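Local coordinates for protein TRAP-type C4-dicarboxylate:H+ symport system substrate-binding component DctP (Shewanella oneidensis, PDB 4MX6) that binds succinate in the periplasm and probably delivers it, as the solute-binding component, to a TRAP-type C4-dicarboxylate:H+ symporter, at residues A[103-117]-A[179-191]. Numbering follows the deposited sequence.
With SIN (succinic acid), chain B.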
loop_
_atom_site.group_PDB
_atom_site.type_symbol
_atom_site.label_atom_id
_atom_site.label_comp_id
_atom_site.label_asym_id
_atom_site.label_seq_id
_atom_site.Cartn_x
_atom_site.Cartn_y
_atom_site.Cartn_z
ATOM N N SER A 103 -5.404 0.769 -2.014
ATOM C CA SER A 103 -6.040 2.027 -2.374
ATOM C C SER A 103 -6.252 2.212 -3.871
ATOM O O SER A 103 -6.933 3.149 -4.279
ATOM C CB SER A 103 -5.162 3.199 -1.923
ATOM O OG SER A 103 -4.695 3.036 -0.600
ATOM N N LYS A 104 -5.661 1.352 -4.695
ATOM C CA LYS A 104 -5.528 1.642 -6.126
ATOM C C LYS A 104 -6.419 0.779 -7.019
ATOM O O LYS A 104 -6.144 0.607 -8.204
ATOM C CB LYS A 104 -4.045 1.536 -6.546
ATOM C CG LYS A 104 -3.172 2.634 -5.913
ATOM C CD LYS A 104 -1.694 2.467 -6.189
ATOM C CE LYS A 104 -0.884 3.532 -5.455
ATOM N NZ LYS A 104 0.581 3.281 -5.516
ATOM N N PHE A 105 -7.496 0.244 -6.449
ATOM C CA PHE A 105 -8.356 -0.702 -7.156
ATOM C C PHE A 105 -9.746 -0.172 -7.522
ATOM O O PHE A 105 -10.581 -0.944 -7.997
ATOM C CB PHE A 105 -8.492 -1.978 -6.323
ATOM C CG PHE A 105 -7.246 -2.832 -6.309
ATOM C CD1 PHE A 105 -6.941 -3.648 -7.382
ATOM C CD2 PHE A 105 -6.393 -2.843 -5.218
ATOM C CE1 PHE A 105 -5.810 -4.458 -7.373
ATOM C CE2 PHE A 105 -5.259 -3.650 -5.212
ATOM C CZ PHE A 105 -4.985 -4.466 -6.284
ATOM N N GLU A 106 -10.001 1.120 -7.332
ATOM C CA GLU A 106 -11.354 1.665 -7.492
ATOM C C GLU A 106 -11.958 1.494 -8.883
ATOM O O GLU A 106 -13.180 1.514 -9.030
ATOM C CB GLU A 106 -11.416 3.142 -7.075
ATOM C CG GLU A 106 -11.276 3.310 -5.568
ATOM C CD GLU A 106 -11.260 4.763 -5.082
ATOM O OE1 GLU A 106 -11.206 5.681 -5.928
ATOM O OE2 GLU A 106 -11.284 4.984 -3.834
ATOM N N ARG A 107 -11.133 1.364 -9.911
ATOM C CA ARG A 107 -11.684 1.147 -11.238
ATOM C C ARG A 107 -12.292 -0.238 -11.385
ATOM O O ARG A 107 -13.061 -0.472 -12.309
ATOM C CB ARG A 107 -10.637 1.335 -12.325
ATOM C CG ARG A 107 -11.250 1.135 -13.700
ATOM C CD ARG A 107 -10.330 1.554 -14.801
ATOM N NE ARG A 107 -9.080 0.822 -14.725
ATOM C CZ ARG A 107 -7.992 1.125 -15.418
ATOM N NH1 ARG A 107 -8.002 2.163 -16.246
ATOM N NH2 ARG A 107 -6.894 0.393 -15.275
ATOM N N TYR A 108 -11.943 -1.149 -10.483
ATOM C CA TYR A 108 -12.356 -2.550 -10.594
ATOM C C TYR A 108 -13.320 -3.006 -9.495
ATOM O O TYR A 108 -14.124 -3.907 -9.715
ATOM C CB TYR A 108 -11.118 -3.456 -10.664
ATOM C CG TYR A 108 -10.269 -3.135 -11.864
ATOM C CD1 TYR A 108 -10.597 -3.624 -13.120
ATOM C CD2 TYR A 108 -9.158 -2.319 -11.756
ATOM C CE1 TYR A 108 -9.838 -3.306 -14.231
ATOM C CE2 TYR A 108 -8.397 -1.998 -12.853
ATOM C CZ TYR A 108 -8.733 -2.495 -14.091
ATOM O OH TYR A 108 -7.953 -2.166 -15.187
ATOM N N THR A 109 -13.240 -2.385 -8.321
ATOM C CA THR A 109 -14.195 -2.637 -7.239
ATOM C C THR A 109 -14.204 -1.438 -6.308
ATOM O O THR A 109 -13.208 -0.729 -6.225
ATOM C CB THR A 109 -13.856 -3.913 -6.417
ATOM O OG1 THR A 109 -14.850 -4.116 -5.409
ATOM C CG2 THR A 109 -12.499 -3.817 -5.733
ATOM N N LYS A 110 -15.318 -1.221 -5.609
ATOM C CA LYS A 110 -15.374 -0.214 -4.554
ATOM C C LYS A 110 -15.215 -0.851 -3.172
ATOM O O LYS A 110 -15.169 -0.160 -2.159
ATOM C CB LYS A 110 -16.698 0.544 -4.611
ATOM C CG LYS A 110 -16.950 1.251 -5.925
ATOM C CD LYS A 110 -15.942 2.353 -6.191
ATOM C CE LYS A 110 -16.274 3.043 -7.500
ATOM N NZ LYS A 110 -15.739 4.415 -7.559
ATOM N N ARG A 111 -15.137 -2.173 -3.123
ATOM C CA ARG A 111 -15.142 -2.862 -1.840
ATOM C C ARG A 111 -13.845 -2.682 -1.046
ATOM O O ARG A 111 -13.870 -2.668 0.197
ATOM C CB ARG A 111 -15.440 -4.345 -2.045
ATOM C CG ARG A 111 -16.886 -4.608 -2.470
ATOM C CD ARG A 111 -17.106 -6.057 -2.898
ATOM N NE ARG A 111 -16.785 -6.997 -1.827
ATOM C CZ ARG A 111 -16.698 -8.313 -1.983
ATOM N NH1 ARG A 111 -16.875 -8.851 -3.176
ATOM N NH2 ARG A 111 -16.390 -9.089 -0.949
ATOM N N LEU A 112 -12.715 -2.518 -1.740
ATOM C CA LEU A 112 -11.423 -2.394 -1.066
ATOM C C LEU A 112 -11.220 -1.025 -0.418
ATOM O O LEU A 112 -10.273 -0.847 0.351
ATOM C CB LEU A 112 -10.266 -2.745 -2.014
ATOM C CG LEU A 112 -10.239 -4.232 -2.393
ATOM C CD1 LEU A 112 -9.314 -4.481 -3.565
ATOM C CD2 LEU A 112 -9.814 -5.076 -1.205
ATOM N N GLN A 113 -12.128 -0.089 -0.702
ATOM C CA GLN A 113 -12.092 1.242 -0.103
ATOM C C GLN A 113 -12.065 1.195 1.417
ATOM O O GLN A 113 -11.576 2.122 2.060
ATOM C CB GLN A 113 -13.293 2.072 -0.577
ATOM C CG GLN A 113 -13.162 2.504 -2.012
ATOM C CD GLN A 113 -14.255 3.444 -2.461
ATOM O OE1 GLN A 113 -13.982 4.445 -3.123
ATOM N NE2 GLN A 113 -15.500 3.134 -2.119
ATOM N N VAL A 114 -12.617 0.132 2.004
ATOM C CA VAL A 114 -12.595 -0.022 3.450
ATOM C C VAL A 114 -11.180 0.145 4.017
ATOM O O VAL A 114 -11.003 0.738 5.079
ATOM C CB VAL A 114 -13.229 -1.362 3.884
ATOM C CG1 VAL A 114 -12.451 -2.565 3.368
ATOM C CG2 VAL A 114 -13.373 -1.404 5.408
ATOM N N PHE A 115 -10.181 -0.362 3.305
ATOM C CA PHE A 115 -8.818 -0.317 3.800
ATOM C C PHE A 115 -8.248 1.095 3.927
ATOM O O PHE A 115 -7.281 1.296 4.657
ATOM C CB PHE A 115 -7.908 -1.167 2.912
ATOM C CG PHE A 115 -8.023 -2.648 3.158
ATOM C CD1 PHE A 115 -7.473 -3.217 4.300
ATOM C CD2 PHE A 115 -8.645 -3.474 2.226
ATOM C CE1 PHE A 115 -7.553 -4.577 4.509
ATOM C CE2 PHE A 115 -8.724 -4.839 2.435
ATOM C CZ PHE A 115 -8.175 -5.390 3.580
ATOM N N ASP A 116 -8.816 2.056 3.199
ATOM C CA ASP A 116 -8.326 3.430 3.200
ATOM C C ASP A 116 -8.922 4.283 4.315
ATOM O O ASP A 116 -8.504 5.416 4.504
ATOM C CB ASP A 116 -8.665 4.099 1.870
ATOM C CG ASP A 116 -7.744 3.694 0.740
ATOM O OD1 ASP A 116 -6.692 3.093 1.028
ATOM O OD2 ASP A 116 -8.076 4.003 -0.431
ATOM N N LEU A 117 -9.937 3.787 5.015
ATOM C CA LEU A 117 -10.631 4.638 5.990
ATOM C C LEU A 117 -9.681 5.086 7.111
ATOM O O LEU A 117 -8.972 4.269 7.704
ATOM C CB LEU A 117 -11.859 3.929 6.563
ATOM C CG LEU A 117 -12.987 3.676 5.556
ATOM C CD1 LEU A 117 -14.107 2.891 6.202
ATOM C CD2 LEU A 117 -13.532 4.974 4.973
ATOM N N ARG A 179 -0.150 15.175 -1.801
ATOM C CA ARG A 179 -0.312 14.088 -2.758
ATOM C C ARG A 179 -1.023 12.934 -2.069
ATOM O O ARG A 179 -0.770 12.645 -0.900
ATOM C CB ARG A 179 1.034 13.615 -3.283
ATOM C CG ARG A 179 0.951 12.426 -4.248
ATOM C CD ARG A 179 1.154 11.084 -3.549
ATOM N NE ARG A 179 1.021 9.967 -4.489
ATOM C CZ ARG A 179 1.292 8.702 -4.188
ATOM N NH1 ARG A 179 1.077 7.756 -5.089
ATOM N NH2 ARG A 179 1.756 8.375 -2.997
ATOM N N VAL A 180 -1.887 12.265 -2.824
ATOM C CA VAL A 180 -2.482 10.997 -2.415
ATOM C C VAL A 180 -2.320 9.977 -3.541
ATOM O O VAL A 180 -2.254 10.319 -4.727
ATOM C CB VAL A 180 -3.983 11.118 -2.034
ATOM C CG1 VAL A 180 -4.135 11.878 -0.727
ATOM C CG2 VAL A 180 -4.794 11.739 -3.160
ATOM N N MET A 181 -2.287 8.708 -3.141
ATOM C CA MET A 181 -2.567 7.619 -4.064
ATOM C C MET A 181 -3.934 7.869 -4.700
ATOM O O MET A 181 -4.763 8.594 -4.148
ATOM C CB MET A 181 -2.557 6.284 -3.316
ATOM C CG MET A 181 -1.190 5.931 -2.736
ATOM S SD MET A 181 -1.121 4.357 -1.859
ATOM C CE MET A 181 -1.847 4.778 -0.273
ATOM N N ALA A 182 -4.191 7.244 -5.844
ATOM C CA ALA A 182 -5.407 7.536 -6.599
ATOM C C ALA A 182 -6.643 6.868 -5.991
ATOM O O ALA A 182 -7.131 5.858 -6.484
ATOM C CB ALA A 182 -5.235 7.151 -8.049
ATOM N N SER A 183 -7.134 7.468 -4.914
ATOM C CA SER A 183 -8.240 6.963 -4.112
ATOM C C SER A 183 -9.169 8.095 -3.724
ATOM O O SER A 183 -8.738 9.095 -3.157
ATOM C CB SER A 183 -7.693 6.340 -2.835
ATOM O OG SER A 183 -8.717 6.215 -1.863
ATOM N N ASP A 184 -10.454 7.928 -4.002
ATOM C CA ASP A 184 -11.457 8.885 -3.537
ATOM C C ASP A 184 -11.521 8.965 -2.002
ATOM O O ASP A 184 -11.841 10.017 -1.441
ATOM C CB ASP A 184 -12.852 8.509 -4.048
ATOM C CG ASP A 184 -13.022 8.704 -5.541
ATOM O OD1 ASP A 184 -12.281 9.505 -6.138
ATOM O OD2 ASP A 184 -13.955 8.079 -6.104
ATOM N N VAL A 185 -11.271 7.849 -1.319
ATOM C CA VAL A 185 -11.314 7.872 0.139
ATOM C C VAL A 185 -10.163 8.739 0.667
ATOM O O VAL A 185 -10.362 9.542 1.587
ATOM C CB VAL A 185 -11.233 6.449 0.749
ATOM C CG1 VAL A 185 -11.151 6.531 2.264
ATOM C CG2 VAL A 185 -12.436 5.603 0.336
ATOM N N LEU A 186 -8.966 8.586 0.094
ATOM C CA LEU A 186 -7.826 9.363 0.573
ATOM C C LEU A 186 -7.993 10.847 0.244
ATOM O O LEU A 186 -7.612 11.707 1.032
ATOM C CB LEU A 186 -6.509 8.792 0.042
ATOM C CG LEU A 186 -6.300 7.333 0.450
ATOM C CD1 LEU A 186 -4.996 6.829 -0.124
ATOM C CD2 LEU A 186 -6.326 7.158 1.966
ATOM N N ALA A 187 -8.604 11.163 -0.894
ATOM C CA ALA A 187 -8.919 12.559 -1.191
ATOM C C ALA A 187 -9.872 13.100 -0.119
ATOM O O ALA A 187 -9.689 14.207 0.392
ATOM C CB ALA A 187 -9.524 12.696 -2.570
ATOM N N ALA A 188 -10.894 12.323 0.220
ATOM C CA ALA A 188 -11.870 12.742 1.216
ATOM C C ALA A 188 -11.230 12.929 2.594
ATOM O O ALA A 188 -11.609 13.841 3.341
ATOM C CB ALA A 188 -13.013 11.743 1.287
ATOM N N GLN A 189 -10.255 12.089 2.933
ATOM C CA GLN A 189 -9.520 12.218 4.177
ATOM C C GLN A 189 -8.929 13.624 4.290
ATOM O O GLN A 189 -9.030 14.281 5.320
ATOM C CB GLN A 189 -8.406 11.154 4.211
ATOM C CG GLN A 189 -7.458 11.269 5.371
ATOM C CD GLN A 189 -6.366 10.235 5.279
ATOM O OE1 GLN A 189 -6.509 9.116 5.765
ATOM N NE2 GLN A 189 -5.283 10.584 4.615
ATOM N N PHE A 190 -8.262 14.089 3.236
ATOM C CA PHE A 190 -7.679 15.427 3.273
ATOM C C PHE A 190 -8.727 16.535 3.141
ATOM O O PHE A 190 -8.608 17.564 3.807
ATOM C CB PHE A 190 -6.528 15.554 2.274
ATOM C CG PHE A 190 -5.301 14.804 2.718
ATOM C CD1 PHE A 190 -4.526 15.295 3.758
ATOM C CD2 PHE A 190 -4.958 13.583 2.158
ATOM C CE1 PHE A 190 -3.434 14.606 4.203
ATOM C CE2 PHE A 190 -3.845 12.891 2.604
ATOM C CZ PHE A 190 -3.088 13.411 3.618
ATOM N N ASP A 191 -9.774 16.322 2.345
ATOM C CA ASP A 191 -10.899 17.272 2.303
ATOM C C ASP A 191 -11.461 17.516 3.711
ATOM O O ASP A 191 -11.894 18.623 4.031
ATOM C CB ASP A 191 -12.063 16.749 1.439
ATOM C CG ASP A 191 -11.771 16.714 -0.044
ATOM O OD1 ASP A 191 -10.900 17.459 -0.528
ATOM O OD2 ASP A 191 -12.466 15.932 -0.735
HETATM C C1 SIN B . 3.851 1.475 -2.784
HETATM O O1 SIN B . 3.462 0.582 -3.581
HETATM O O2 SIN B . 4.334 1.218 -1.660
HETATM C C2 SIN B . 3.665 2.921 -3.166
HETATM C C3 SIN B . 2.517 3.514 -2.352
HETATM C C4 SIN B . 2.200 4.926 -2.769
HETATM O O3 SIN B . 2.315 5.855 -1.918
HETATM O O4 SIN B . 1.817 5.164 -3.936
HETATM O O HOH W 1 -8.298 3.368 -6.739
HETATM O O HOH W 2 -9.600 7.361 -7.606
HETATM O O HOH W 3 -15.783 6.322 -4.685
HETATM O O HOH W 4 -5.905 6.467 5.241
#
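Val185, in the first turn of helix 184-191, sits between Asp116 and Gln113: its CG1 lies 3.5 Å from Asp116 CB and also touches Leu117 CD2, while CG2 rests on the aliphatic part of Gln113, whose amide is held by Gln325. The Asp116 carboxylate is divided between the two segments. OD1 accepts from Ser103 OG at 2.6 Å on its syn side, slightly tilted from the carboxylate plane; OD2 takes Ser183 OG at 2.7 Å on its anti side, 33° out of that plane. Ser183 is the N-cap of the helix, and with OG anti to its backbone N (chi1 162°) it gives its proton to Asp116 while accepting from Leu186 N. Glu106 reaches the same helix end with an extended chain, its OE1 using the syn lone pair for a nearly straight bond from Asp184 N (3.1 Å, 170°). The helix N-terminus probably helps to stabilise the Glu106 and Asp116 carboxylates, although Asp184, paired with Lys199, brings a like charge close to Glu106. One water ties Ser103 O, Glu106 N and Ala182 O together. At the succinate, Lys104 crosses Met181 at about a right angle, CE 3.6 Å from Met181 CG. Lys104 NZ and Arg179 NH1 converge on SIN O4, and Arg179 NH2 takes SIN O3 at 2.8 Å, the guanidinium meeting the carboxylate edge-on. This paired arginine-carboxylate grip is the hallmark of the ligand site in TRAP solute-binding proteins.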